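Long-range contacts in transcriptional regulator yvhJ (Bacillus subtilis subsp. subtilis, PDB 3NXH), which is of unknown detailed function but is a presumed transcriptional regulator of the LytR-CpsA-Psr family, with an alpha/beta fold: residues Phe6-Met11 with Ile88-Thr93; Ser27-Thr32 with Met42-Arg47; Leu222-Ser227 with Ala243-Lys248. One frame throughout, in Å; residues are numbered along the deposited sequence.

Overall arrangement
Starting from the N terminus, strand 6-12 is laid down first and strand 27-34 pairs antiparallel with it. The chain then turns back into strand 39-45, so that interaction 2 closes the short hairpin loop. Interaction 1 closes a longer loop around it when strand 90-94, reached through helix 73-84, docks parallel to strand 6-12 on its other edge. The two contacts share one mixed sheet and touch through strands 6-12 and 27-34. Interaction 3 follows in series, close to the C terminus: residues 222-227 run on from beside strand 39-45, where Leu-222 bonds to Met-42, and interaction 3 closes the loop formed by hairpin 226-231/236-241 as helix 243-257 returns to meet them.

Interaction 1 of 3, residues Phe6-Met11 with Ile88-Thr93; sequences FSILFM and IDKYVT
Strand 6-11 runs parallel beside strand 90-93, inclined by 15° with the axes 4.4 Å apart, a pairing within the mixed sheet of this alpha/beta protein. The backbone bonds switch direction in the parallel manner: Lys-90 N gives to Ser-7 O at 2.9 Å, Leu-9 N to Lys-90 O, and Val-92 N to Leu-9 O at 2.8 Å. Met-11 N continues the ladder to Val-92 O. Just ahead of strand 90-93, side chains extend the pairing. Ser-7 N reaches Asp-89 OD2 at 3.0 Å, using the anti lone pair of that oxygen, while Asp-89 N gives to Ser-7 OG at 2.8 Å. With chi1 at 50°, the Ser-7 hydroxyl lies between its own N and carbonyl carbon, where it can also bond to the carbonyl of Pro-87. On the face carrying Ile-8, Lys-90, Phe-10 and Val-92, the Phe-10 ring lies alongside Val-92, CD1 meeting CB at 3.6 Å, and Ile-8 CG2 sits over one face of the ring near its rim. Lys-90 CG passes Phe-6 CE1 at 3.7 Å before its chain leads NZ away to the carbonyl of Asn-198. On the reverse face Leu-9 CB meets Ile-88 CG2 at 4.0 Å, and both side chains touch Val-77 of helix 73-84, which packs there. The serine and aspartate thus carry the ladder back ahead of the first main-chain bond: each accepts a backbone N-H of the other segment, and these two reciprocal bonds probably help to set where the strand starts.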
ATOM      1  N   PHE A   6     -12.810   6.754   1.817  1.00 34.55           N
ATOM      2  CA  PHE A   6     -12.492   5.862   0.719  1.00 33.91           C
ATOM      3  C   PHE A   6     -11.148   5.165   0.973  1.00 43.49           C
ATOM      4  O   PHE A   6     -10.428   5.467   1.904  1.00 40.15           O
ATOM      5  CB  PHE A   6     -12.526   6.610  -0.620  1.00 22.99           C
ATOM      6  CG  PHE A   6     -11.380   7.540  -0.817  1.00 40.40           C
ATOM      7  CD1 PHE A   6     -10.312   7.177  -1.615  1.00 30.88           C
ATOM      8  CD2 PHE A   6     -11.346   8.765  -0.173  1.00 46.39           C
ATOM      9  CE1 PHE A   6      -9.233   8.035  -1.787  1.00 44.03           C
ATOM     10  CE2 PHE A   6     -10.284   9.615  -0.326  1.00 47.24           C
ATOM     11  CZ  PHE A   6      -9.222   9.254  -1.145  1.00 50.04           C
ATOM     12  N   SER A   7     -10.826   4.190   0.156  1.00 41.94           N
ATOM     13  CA  SER A   7      -9.636   3.400   0.376  1.00 33.51           C
ATOM     14  C   SER A   7      -8.698   3.573  -0.789  1.00 37.09           C
ATOM     15  O   SER A   7      -9.145   3.847  -1.908  1.00 41.03           O
ATOM     16  CB  SER A   7     -10.007   1.922   0.457  1.00 36.84           C
ATOM     17  OG  SER A   7     -10.823   1.557  -0.653  1.00 40.02           O
ATOM     18  N   ILE A   8      -7.406   3.354  -0.547  1.00 33.86           N
ATOM     19  CA  ILE A   8      -6.419   3.318  -1.628  1.00 42.77           C
ATOM     20  C   ILE A   8      -5.513   2.122  -1.467  1.00 32.19           C
ATOM     21  O   ILE A   8      -4.975   1.915  -0.409  1.00 34.38           O
ATOM     22  CB  ILE A   8      -5.518   4.606  -1.640  1.00 50.44           C
ATOM     23  CG1 ILE A   8      -6.346   5.885  -1.784  1.00 39.62           C
ATOM     24  CG2 ILE A   8      -4.503   4.569  -2.781  1.00 44.39           C
ATOM     25  CD1 ILE A   8      -5.547   7.117  -1.548  1.00 38.66           C
ATOM     26  N   LEU A   9      -5.344   1.313  -2.509  1.00 30.12           N
ATOM     27  CA  LEU A   9      -4.310   0.252  -2.463  1.00 39.96           C
ATOM     28  C   LEU A   9      -3.030   0.660  -3.200  1.00 44.86           C
ATOM     29  O   LEU A   9      -3.039   0.863  -4.408  1.00 51.89           O
ATOM     30  CB  LEU A   9      -4.829  -1.074  -3.040  1.00 46.44           C
ATOM     31  CG  LEU A   9      -3.821  -2.252  -3.190  1.00 36.97           C
ATOM     32  CD1 LEU A   9      -3.216  -2.676  -1.861  1.00 22.69           C
ATOM     33  CD2 LEU A   9      -4.508  -3.463  -3.779  1.00 40.87           C
ATOM     34  N   PHE A  10      -1.936   0.826  -2.478  1.00 44.34           N
ATOM     35  CA  PHE A  10      -0.646   1.049  -3.148  1.00 41.42           C
ATOM     36  C   PHE A  10       0.008  -0.305  -3.421  1.00 47.57           C
ATOM     37  O   PHE A  10       0.235  -1.087  -2.487  1.00 42.46           O
ATOM     38  CB  PHE A  10       0.282   1.954  -2.304  1.00 36.44           C
ATOM     39  CG  PHE A  10      -0.291   3.332  -2.015  1.00 43.63           C
ATOM     40  CD1 PHE A  10      -0.030   4.409  -2.866  1.00 44.42           C
ATOM     41  CD2 PHE A  10      -1.104   3.549  -0.908  1.00 48.72           C
ATOM     42  CE1 PHE A  10      -0.557   5.663  -2.615  1.00 42.32           C
ATOM     43  CE2 PHE A  10      -1.631   4.809  -0.648  1.00 43.94           C
ATOM     44  CZ  PHE A  10      -1.365   5.862  -1.509  1.00 39.17           C
HETATM   45  N   MSE A  11       0.237  -0.615  -4.696  1.00 43.94           N
HETATM   46  CA  MSE A  11       0.975  -1.822  -5.075  1.00 41.51           C
HETATM   47  C   MSE A  11       2.296  -1.504  -5.762  1.00 51.32           C
HETATM   48  O   MSE A  11       2.336  -0.765  -6.745  1.00 48.65           O
HETATM   49  CB  MSE A  11       0.176  -2.690  -6.009  1.00 40.92           C
HETATM   50  CG  MSE A  11      -1.212  -2.920  -5.568  1.00 55.97           C
HETATM   51 SE   MSE A  11      -2.204  -3.486  -7.103  1.00 74.61          SE
HETATM   52  CE  MSE A  11      -0.896  -4.763  -7.754  1.00 86.52           C
ATOM     53  N   ILE A  88     -11.990  -1.596  -2.288  1.00 41.19           N
ATOM     54  CA  ILE A  88     -10.855  -0.757  -2.677  1.00 42.90           C
ATOM     55  C   ILE A  88     -11.289   0.258  -3.731  1.00 39.36           C
ATOM     56  O   ILE A  88     -11.709  -0.103  -4.818  1.00 47.84           O
ATOM     57  CB  ILE A  88      -9.679  -1.597  -3.219  1.00 40.40           C
ATOM     58  CG1 ILE A  88      -9.032  -2.433  -2.106  1.00 37.16           C
ATOM     59  CG2 ILE A  88      -8.687  -0.700  -3.901  1.00 38.25           C
ATOM     60  CD1 ILE A  88      -8.431  -1.595  -1.042  1.00 30.33           C
ATOM     61  N   ASP A  89     -11.243   1.537  -3.385  1.00 38.23           N
ATOM     62  CA  ASP A  89     -11.779   2.568  -4.277  1.00 31.12           C
ATOM     63  C   ASP A  89     -10.742   3.093  -5.241  1.00 35.11           C
ATOM     64  O   ASP A  89     -11.031   3.316  -6.418  1.00 38.52           O
ATOM     65  CB  ASP A  89     -12.349   3.714  -3.475  1.00 31.65           C
ATOM     66  CG  ASP A  89     -13.455   3.267  -2.557  1.00 47.41           C
ATOM     67  OD1 ASP A  89     -14.485   2.825  -3.083  1.00 64.26           O
ATOM     68  OD2 ASP A  89     -13.305   3.335  -1.323  1.00 48.96           O
ATOM     69  N   LYS A  90      -9.531   3.287  -4.750  1.00 35.42           N
ATOM     70  CA  LYS A  90      -8.480   3.849  -5.571  1.00 37.44           C
ATOM     71  C   LYS A  90      -7.331   2.889  -5.547  1.00 42.97           C
ATOM     72  O   LYS A  90      -7.220   2.091  -4.627  1.00 45.95           O
ATOM     73  CB  LYS A  90      -8.040   5.226  -5.034  1.00 34.97           C
ATOM     74  CG  LYS A  90      -9.132   6.315  -5.098  1.00 27.74           C
ATOM     75  CD  LYS A  90      -9.634   6.458  -6.514  1.00 42.75           C
ATOM     76  CE  LYS A  90     -10.511   7.708  -6.697  1.00 49.60           C
ATOM     77  NZ  LYS A  90     -11.237   7.701  -8.016  1.00 46.52           N
ATOM     78  N   TYR A  91      -6.477   2.938  -6.566  1.00 46.07           N
ATOM     79  CA  TYR A  91      -5.291   2.108  -6.536  1.00 39.58           C
ATOM     80  C   TYR A  91      -4.084   2.890  -7.055  1.00 48.13           C
ATOM     81  O   TYR A  91      -4.232   3.896  -7.745  1.00 60.11           O
ATOM     82  CB  TYR A  91      -5.526   0.817  -7.325  1.00 41.58           C
ATOM     83  CG  TYR A  91      -5.857   1.047  -8.764  1.00 47.73           C
ATOM     84  CD1 TYR A  91      -4.845   1.292  -9.695  1.00 43.09           C
ATOM     85  CD2 TYR A  91      -7.178   1.050  -9.204  1.00 49.44           C
ATOM     86  CE1 TYR A  91      -5.146   1.548 -11.038  1.00 38.51           C
ATOM     87  CE2 TYR A  91      -7.480   1.286 -10.557  1.00 53.53           C
ATOM     88  CZ  TYR A  91      -6.447   1.535 -11.453  1.00 46.07           C
ATOM     89  OH  TYR A  91      -6.720   1.766 -12.764  1.00 56.57           O
ATOM     90  N   VAL A  92      -2.894   2.432  -6.688  1.00 43.84           N
ATOM     91  CA  VAL A  92      -1.656   2.987  -7.192  1.00 50.40           C
ATOM     92  C   VAL A  92      -0.635   1.873  -7.331  1.00 51.44           C
ATOM     93  O   VAL A  92      -0.269   1.220  -6.335  1.00 47.84           O
ATOM     94  CB  VAL A  92      -1.068   4.052  -6.259  1.00 57.59           C
ATOM     95  CG1 VAL A  92       0.265   4.581  -6.850  1.00 34.32           C
ATOM     96  CG2 VAL A  92      -2.075   5.173  -6.057  1.00 53.71           C
ATOM     97  N   THR A  93      -0.176   1.682  -8.568  1.00 50.43           N
ATOM     98  CA  THR A  93       0.872   0.723  -8.886  1.00 49.88           C
ATOM     99  C   THR A  93       2.133   1.402  -9.400  1.00 49.33           C
ATOM    100  O   THR A  93       2.137   2.024 -10.456  1.00 50.06           O
ATOM    101  CB  THR A  93       0.414  -0.233  -9.985  1.00 53.50           C
ATOM    102  OG1 THR A  93      -0.841  -0.823  -9.620  1.00 52.55           O
ATOM    103  CG2 THR A  93       1.476  -1.314 -10.221  1.00 57.09           C
TER

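Interaction 2 of 3, residues Ser27-Thr32 with Met42-Arg47; sequences SLIVVT and MLSIPR
Met-42 swings its CG nearly trans to the backbone N, chi1 155°, and with chi2 extended as well this carries CG and the selenium across Ile-29. There CG of Met-42 comes 4.1 Å from Ile-29 CG2; the exact seat of the terminal methyl is doubtful, because the model sets it too close to that branch. Ser-44 flanks Ile-29 further along the same face, its OG 4.0 Å from CG1. The backbones themselves run antiparallel at 161°. Val-30 and Leu-43 form a hydrogen-bonded pair: Leu-43 N gives to Val-30 O at 2.8 Å, in the carbonyl plane, and Val-30 N returns the bond to Leu-43 O at 2.9 Å. Ile-45 N adds a nearly straight bond to Leu-28 O, also 2.9 Å long. The reverse face carries Leu-28, Val-30, Leu-43 and Ile-45, where Val-30 and Leu-43 bring their CB atoms to 4.4 Å. In the mixed sheet the hairpin stands between strand 6-12, bonded to its first strand, and the short outermost strand 220-221, beside its second. Helix 160-173 packs on Met-42 and Ser-44, whereas helix 73-84 takes the opposite face through Leu-28, Val-30, Leu-43 and Ile-45, joined at Leu-43 by helix 243-257.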
ATOM      1  N   SER A  27       5.270  -4.852  -2.579  1.00 58.14           N
ATOM      2  CA  SER A  27       4.611  -4.105  -1.536  1.00 45.21           C
ATOM      3  C   SER A  27       3.101  -4.122  -1.742  1.00 55.49           C
ATOM      4  O   SER A  27       2.613  -3.904  -2.858  1.00 61.28           O
ATOM      5  CB  SER A  27       5.069  -2.653  -1.610  1.00 49.41           C
ATOM      6  OG  SER A  27       5.837  -2.310  -0.478  1.00 65.81           O
ATOM      7  N   LEU A  28       2.362  -4.365  -0.666  1.00 52.37           N
ATOM      8  CA  LEU A  28       0.954  -4.004  -0.637  1.00 47.24           C
ATOM      9  C   LEU A  28       0.629  -3.196   0.621  1.00 49.23           C
ATOM     10  O   LEU A  28       0.579  -3.735   1.737  1.00 51.04           O
ATOM     11  CB  LEU A  28       0.035  -5.230  -0.748  1.00 37.08           C
ATOM     12  CG  LEU A  28       0.136  -6.147  -1.972  1.00 44.46           C
ATOM     13  CD1 LEU A  28      -0.543  -7.464  -1.637  1.00 46.40           C
ATOM     14  CD2 LEU A  28      -0.449  -5.534  -3.269  1.00 35.71           C
ATOM     15  N   ILE A  29       0.395  -1.902   0.425  1.00 46.75           N
ATOM     16  CA  ILE A  29      -0.144  -1.038   1.479  1.00 45.35           C
ATOM     17  C   ILE A  29      -1.530  -0.448   1.180  1.00 45.44           C
ATOM     18  O   ILE A  29      -1.794   0.098   0.109  1.00 50.49           O
ATOM     19  CB  ILE A  29       0.785   0.144   1.766  1.00 52.08           C
ATOM     20  CG1 ILE A  29       2.214  -0.364   1.945  1.00 49.10           C
ATOM     21  CG2 ILE A  29       0.246   0.939   2.970  1.00 46.85           C
ATOM     22  CD1 ILE A  29       3.300   0.681   1.684  1.00 40.56           C
ATOM     23  N   VAL A  30      -2.404  -0.549   2.161  1.00 39.05           N
ATOM     24  CA  VAL A  30      -3.719   0.064   2.109  1.00 34.02           C
ATOM     25  C   VAL A  30      -3.860   1.267   3.045  1.00 41.13           C
ATOM     26  O   VAL A  30      -3.565   1.187   4.222  1.00 51.69           O
ATOM     27  CB  VAL A  30      -4.786  -0.955   2.490  1.00 35.11           C
ATOM     28  CG1 VAL A  30      -6.125  -0.274   2.595  1.00 24.27           C
ATOM     29  CG2 VAL A  30      -4.787  -2.154   1.508  1.00 31.77           C
ATOM     30  N   VAL A  31      -4.295   2.397   2.512  1.00 45.11           N
ATOM     31  CA  VAL A  31      -4.650   3.546   3.324  1.00 38.98           C
ATOM     32  C   VAL A  31      -6.157   3.785   3.274  1.00 45.80           C
ATOM     33  O   VAL A  31      -6.775   3.674   2.223  1.00 46.80           O
ATOM     34  CB  VAL A  31      -3.952   4.794   2.816  1.00 42.94           C
ATOM     35  CG1 VAL A  31      -4.618   6.010   3.349  1.00 49.36           C
ATOM     36  CG2 VAL A  31      -2.503   4.790   3.228  1.00 53.86           C
ATOM     37  N   THR A  32      -6.760   4.093   4.410  1.00 41.52           N
ATOM     38  CA  THR A  32      -8.137   4.535   4.393  1.00 49.17           C
ATOM     39  C   THR A  32      -8.241   6.014   4.810  1.00 52.64           C
ATOM     40  O   THR A  32      -7.601   6.465   5.741  1.00 50.09           O
ATOM     41  CB  THR A  32      -9.056   3.637   5.249  1.00 43.65           C
ATOM     42  OG1 THR A  32      -8.507   3.482   6.572  1.00 47.83           O
ATOM     43  CG2 THR A  32      -9.225   2.302   4.593  1.00 27.87           C
HETATM   44  N   MSE A  42      -3.722   3.051   8.098  1.00 51.44           N
HETATM   45  CA  MSE A  42      -2.789   2.497   7.143  1.00 51.25           C
HETATM   46  C   MSE A  42      -2.480   1.079   7.527  1.00 53.24           C
HETATM   47  O   MSE A  42      -2.371   0.770   8.711  1.00 45.36           O
HETATM   48  CB  MSE A  42      -1.505   3.332   7.105  1.00 51.65           C
HETATM   49  CG  MSE A  42      -0.266   2.573   6.643  1.00 47.95           C
HETATM   50 SE   MSE A  42       1.179   3.790   6.173  1.00 82.92          SE
HETATM   51  CE  MSE A  42       2.061   2.801   4.753  1.00126.57           C
ATOM     52  N   LEU A  43      -2.318   0.230   6.513  1.00 51.51           N
ATOM     53  CA  LEU A  43      -2.123  -1.194   6.737  1.00 53.46           C
ATOM     54  C   LEU A  43      -1.123  -1.795   5.773  1.00 56.77           C
ATOM     55  O   LEU A  43      -1.084  -1.448   4.600  1.00 51.99           O
ATOM     56  CB  LEU A  43      -3.451  -1.934   6.615  1.00 47.50           C
ATOM     57  CG  LEU A  43      -3.317  -3.445   6.831  1.00 52.28           C
ATOM     58  CD1 LEU A  43      -2.801  -3.739   8.223  1.00 52.73           C
ATOM     59  CD2 LEU A  43      -4.628  -4.177   6.589  1.00 46.19           C
ATOM     60  N   SER A  44      -0.303  -2.707   6.275  1.00 59.49           N
ATOM     61  CA  SER A  44       0.641  -3.390   5.409  1.00 56.14           C
ATOM     62  C   SER A  44       0.249  -4.849   5.291  1.00 57.78           C
ATOM     63  O   SER A  44      -0.089  -5.502   6.283  1.00 62.59           O
ATOM     64  CB  SER A  44       2.061  -3.271   5.938  1.00 61.29           C
ATOM     65  OG  SER A  44       2.928  -2.977   4.863  1.00 68.12           O
ATOM     66  N   ILE A  45       0.255  -5.356   4.067  1.00 47.68           N
ATOM     67  CA  ILE A  45      -0.045  -6.760   3.880  1.00 42.43           C
ATOM     68  C   ILE A  45       1.231  -7.393   3.399  1.00 51.82           C
ATOM     69  O   ILE A  45       1.785  -7.005   2.370  1.00 56.49           O
ATOM     70  CB  ILE A  45      -1.179  -7.015   2.884  1.00 47.38           C
ATOM     71  CG1 ILE A  45      -2.314  -6.023   3.105  1.00 58.86           C
ATOM     72  CG2 ILE A  45      -1.696  -8.445   3.032  1.00 35.46           C
ATOM     73  CD1 ILE A  45      -3.513  -6.332   2.292  1.00 61.50           C
ATOM     74  N   PRO A  46       1.740  -8.326   4.207  1.00 54.95           N
ATOM     75  CA  PRO A  46       3.000  -9.035   4.016  1.00 50.95           C
ATOM     76  C   PRO A  46       2.889  -9.925   2.774  1.00 52.09           C
ATOM     77  O   PRO A  46       1.940 -10.702   2.676  1.00 54.07           O
ATOM     78  CB  PRO A  46       3.127  -9.857   5.304  1.00 54.26           C
ATOM     79  CG  PRO A  46       2.254  -9.122   6.312  1.00 47.42           C
ATOM     80  CD  PRO A  46       1.108  -8.666   5.493  1.00 54.59           C
ATOM     81  N   ARG A  47       3.838  -9.800   1.848  1.00 46.67           N
ATOM     82  CA  ARG A  47       3.770 -10.473   0.557  1.00 52.10           C
ATOM     83  C   ARG A  47       3.376 -11.946   0.608  1.00 53.40           C
ATOM     84  O   ARG A  47       2.782 -12.474  -0.330  1.00 57.28           O
ATOM     85  CB  ARG A  47       5.116 -10.349  -0.166  1.00 66.24           C
ATOM     86  CG  ARG A  47       6.274 -10.947   0.608  1.00 77.94           C
ATOM     87  CD  ARG A  47       7.580 -10.829  -0.153  1.00 94.54           C
ATOM     88  NE  ARG A  47       8.723 -11.134   0.715  1.00106.64           N
ATOM     89  CZ  ARG A  47       9.941 -11.466   0.288  1.00 99.09           C
ATOM     90  NH1 ARG A  47      10.205 -11.562  -1.014  1.00 91.91           N
ATOM     91  NH2 ARG A  47      10.893 -11.717   1.175  1.00 98.42           N
TER

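Interaction 3 of 3, residues Leu222-Ser227 with Ala243-Lys248; sequences LSITGS and ATNLEK
The lead-in to the outlying hairpin of strands 226-231 and 236-241 meets the first turns of helix 243-257, Thr-225 touching Asn-245 and Ile-224 touching Leu-246. One polar bond joins the two: Thr-225 N gives to Asn-245 OD1 at 3.0 Å, with an N-H to acceptor angle of 153°. The N-H does not point at a lone pair in the amide plane but comes from well above it, 52° out. Asn-245 gets there by placing CG anti to its own N, chi1 174°, which carries the amide off the helix toward the extended chain. The Thr-225 side chain crosses that of Asn-245 at about a right angle, its OG1 lying 3.3 Å from Asn-245 CB and its CG2 3.8 Å from OD1. As modelled, OD1 also faces Ser-223 O, another acceptor, and the two are not hydrogen-bonded. At this resolution oxygen and nitrogen of an amide are hard to tell apart, so the orientation of the group is uncertain. Next to this polar grip Ile-224 and Leu-246 lie side by side and point the same way, with CD1 of the former 3.8 Å from CD2 of the latter. Both also touch Phe-83 of helix 73-84, which adds to the apolar patch. A backbone hydrogen bond between Thr-225 and Asp-242 ties the chain just ahead of the helix as well. The arrangement is that of a beta hairpin followed directly by a helix, which folds back so that an amide side chain from its opening turn holds a main-chain N-H at the hairpin's base.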
ATOM      1  N   LEU A 222      -2.416   0.083  11.381  1.00 53.81           N
ATOM      2  CA  LEU A 222      -2.861  -1.229  11.848  1.00 57.36           C
ATOM      3  C   LEU A 222      -1.851  -2.229  11.395  1.00 52.24           C
ATOM      4  O   LEU A 222      -0.947  -1.899  10.637  1.00 60.79           O
ATOM      5  CB  LEU A 222      -4.238  -1.615  11.284  1.00 64.26           C
ATOM      6  CG  LEU A 222      -5.336  -0.551  11.354  1.00 65.50           C
ATOM      7  CD1 LEU A 222      -6.514  -0.935  10.488  1.00 66.03           C
ATOM      8  CD2 LEU A 222      -5.767  -0.363  12.770  1.00 54.98           C
ATOM      9  N   SER A 223      -2.030  -3.466  11.838  1.00 54.53           N
ATOM     10  CA  SER A 223      -1.131  -4.531  11.445  1.00 66.68           C
ATOM     11  C   SER A 223      -1.862  -5.841  11.247  1.00 66.06           C
ATOM     12  O   SER A 223      -2.875  -6.100  11.897  1.00 68.59           O
ATOM     13  CB  SER A 223      -0.040  -4.710  12.502  1.00 78.87           C
ATOM     14  OG  SER A 223       1.081  -3.883  12.232  1.00 88.56           O
ATOM     15  N   ILE A 224      -1.350  -6.666  10.338  1.00 61.67           N
ATOM     16  CA  ILE A 224      -1.845  -8.029  10.212  1.00 61.28           C
ATOM     17  C   ILE A 224      -0.891  -8.916  10.991  1.00 62.78           C
ATOM     18  O   ILE A 224       0.307  -8.981  10.685  1.00 68.94           O
ATOM     19  CB  ILE A 224      -1.970  -8.490   8.723  1.00 58.02           C
ATOM     20  CG1 ILE A 224      -3.422  -8.812   8.358  1.00 60.15           C
ATOM     21  CG2 ILE A 224      -1.191  -9.752   8.481  1.00 66.51           C
ATOM     22  CD1 ILE A 224      -4.294  -7.618   8.195  1.00 48.02           C
ATOM     23  N   THR A 225      -1.401  -9.566  12.030  1.00 56.66           N
ATOM     24  CA  THR A 225      -0.533 -10.384  12.878  1.00 71.45           C
ATOM     25  C   THR A 225      -0.744 -11.868  12.659  1.00 82.45           C
ATOM     26  O   THR A 225      -1.840 -12.396  12.847  1.00 80.48           O
ATOM     27  CB  THR A 225      -0.727 -10.084  14.374  1.00 64.38           C
ATOM     28  OG1 THR A 225      -1.934 -10.691  14.848  1.00 59.83           O
ATOM     29  CG2 THR A 225      -0.792  -8.615  14.598  1.00 65.47           C
ATOM     30  N   GLY A 226       0.318 -12.549  12.278  1.00 80.28           N
ATOM     31  CA  GLY A 226       0.226 -13.976  12.111  1.00 74.36           C
ATOM     32  C   GLY A 226       1.548 -14.601  12.466  1.00 75.13           C
ATOM     33  O   GLY A 226       2.432 -13.951  13.034  1.00 70.15           O
ATOM     34  N   SER A 227       1.682 -15.867  12.102  1.00 81.28           N
ATOM     35  CA  SER A 227       2.829 -16.655  12.475  1.00 87.71           C
ATOM     36  C   SER A 227       3.428 -17.281  11.235  1.00 96.90           C
ATOM     37  O   SER A 227       2.879 -17.172  10.135  1.00104.72           O
ATOM     38  CB  SER A 227       2.379 -17.758  13.413  1.00 89.33           C
ATOM     39  OG  SER A 227       1.299 -18.461  12.816  1.00 93.39           O
ATOM     40  N   ALA A 243      -6.320 -15.248  12.628  1.00 68.38           N
ATOM     41  CA  ALA A 243      -7.725 -15.024  12.385  1.00 62.03           C
ATOM     42  C   ALA A 243      -8.211 -13.870  13.222  1.00 64.98           C
ATOM     43  O   ALA A 243      -8.800 -12.929  12.712  1.00 73.33           O
ATOM     44  CB  ALA A 243      -8.525 -16.270  12.706  1.00 60.42           C
ATOM     45  N   THR A 244      -7.959 -13.934  14.518  1.00 67.43           N
ATOM     46  CA  THR A 244      -8.617 -12.999  15.411  1.00 66.92           C
ATOM     47  C   THR A 244      -8.280 -11.554  15.069  1.00 55.99           C
ATOM     48  O   THR A 244      -9.166 -10.727  14.908  1.00 71.34           O
ATOM     49  CB  THR A 244      -8.370 -13.343  16.907  1.00104.17           C
ATOM     50  OG1 THR A 244      -8.811 -12.257  17.732  1.00103.98           O
ATOM     51  CG2 THR A 244      -6.911 -13.608  17.162  1.00104.39           C
ATOM     52  N   ASN A 245      -7.000 -11.259  14.938  1.00 52.23           N
ATOM     53  CA  ASN A 245      -6.581  -9.927  14.529  1.00 65.41           C
ATOM     54  C   ASN A 245      -7.189  -9.482  13.194  1.00 71.63           C
ATOM     55  O   ASN A 245      -7.731  -8.375  13.090  1.00 74.94           O
ATOM     56  CB  ASN A 245      -5.063  -9.842  14.458  1.00 61.98           C
ATOM     57  CG  ASN A 245      -4.585  -8.523  13.901  1.00 63.03           C
ATOM     58  OD1 ASN A 245      -4.106  -8.458  12.773  1.00 71.62           O
ATOM     59  ND2 ASN A 245      -4.709  -7.464  14.686  1.00 52.10           N
ATOM     60  N   LEU A 246      -7.089 -10.336  12.177  1.00 69.98           N
ATOM     61  CA  LEU A 246      -7.717 -10.059  10.884  1.00 71.63           C
ATOM     62  C   LEU A 246      -9.117  -9.477  11.058  1.00 76.01           C
ATOM     63  O   LEU A 246      -9.434  -8.433  10.492  1.00 72.00           O
ATOM     64  CB  LEU A 246      -7.783 -11.318  10.017  1.00 61.24           C
ATOM     65  CG  LEU A 246      -7.441 -11.154   8.532  1.00 62.22           C
ATOM     66  CD1 LEU A 246      -8.416 -11.950   7.678  1.00 53.50           C
ATOM     67  CD2 LEU A 246      -7.473  -9.699   8.136  1.00 62.90           C
ATOM     68  N   GLU A 247      -9.945 -10.149  11.852  1.00 69.20           N
ATOM     69  CA  GLU A 247     -11.319  -9.705  12.077  1.00 61.19           C
ATOM     70  C   GLU A 247     -11.437  -8.371  12.803  1.00 60.91           C
ATOM     71  O   GLU A 247     -12.427  -7.650  12.640  1.00 69.78           O
ATOM     72  CB  GLU A 247     -12.116 -10.776  12.806  1.00 49.11           C
ATOM     73  N   LYS A 248     -10.438  -8.035  13.606  1.00 51.63           N
ATOM     74  CA  LYS A 248     -10.431  -6.733  14.268  1.00 64.05           C
ATOM     75  C   LYS A 248      -9.927  -5.664  13.302  1.00 62.26           C
ATOM     76  O   LYS A 248     -10.429  -4.530  13.289  1.00 59.22           O
ATOM     77  CB  LYS A 248      -9.574  -6.760  15.524  1.00 71.04           C
TER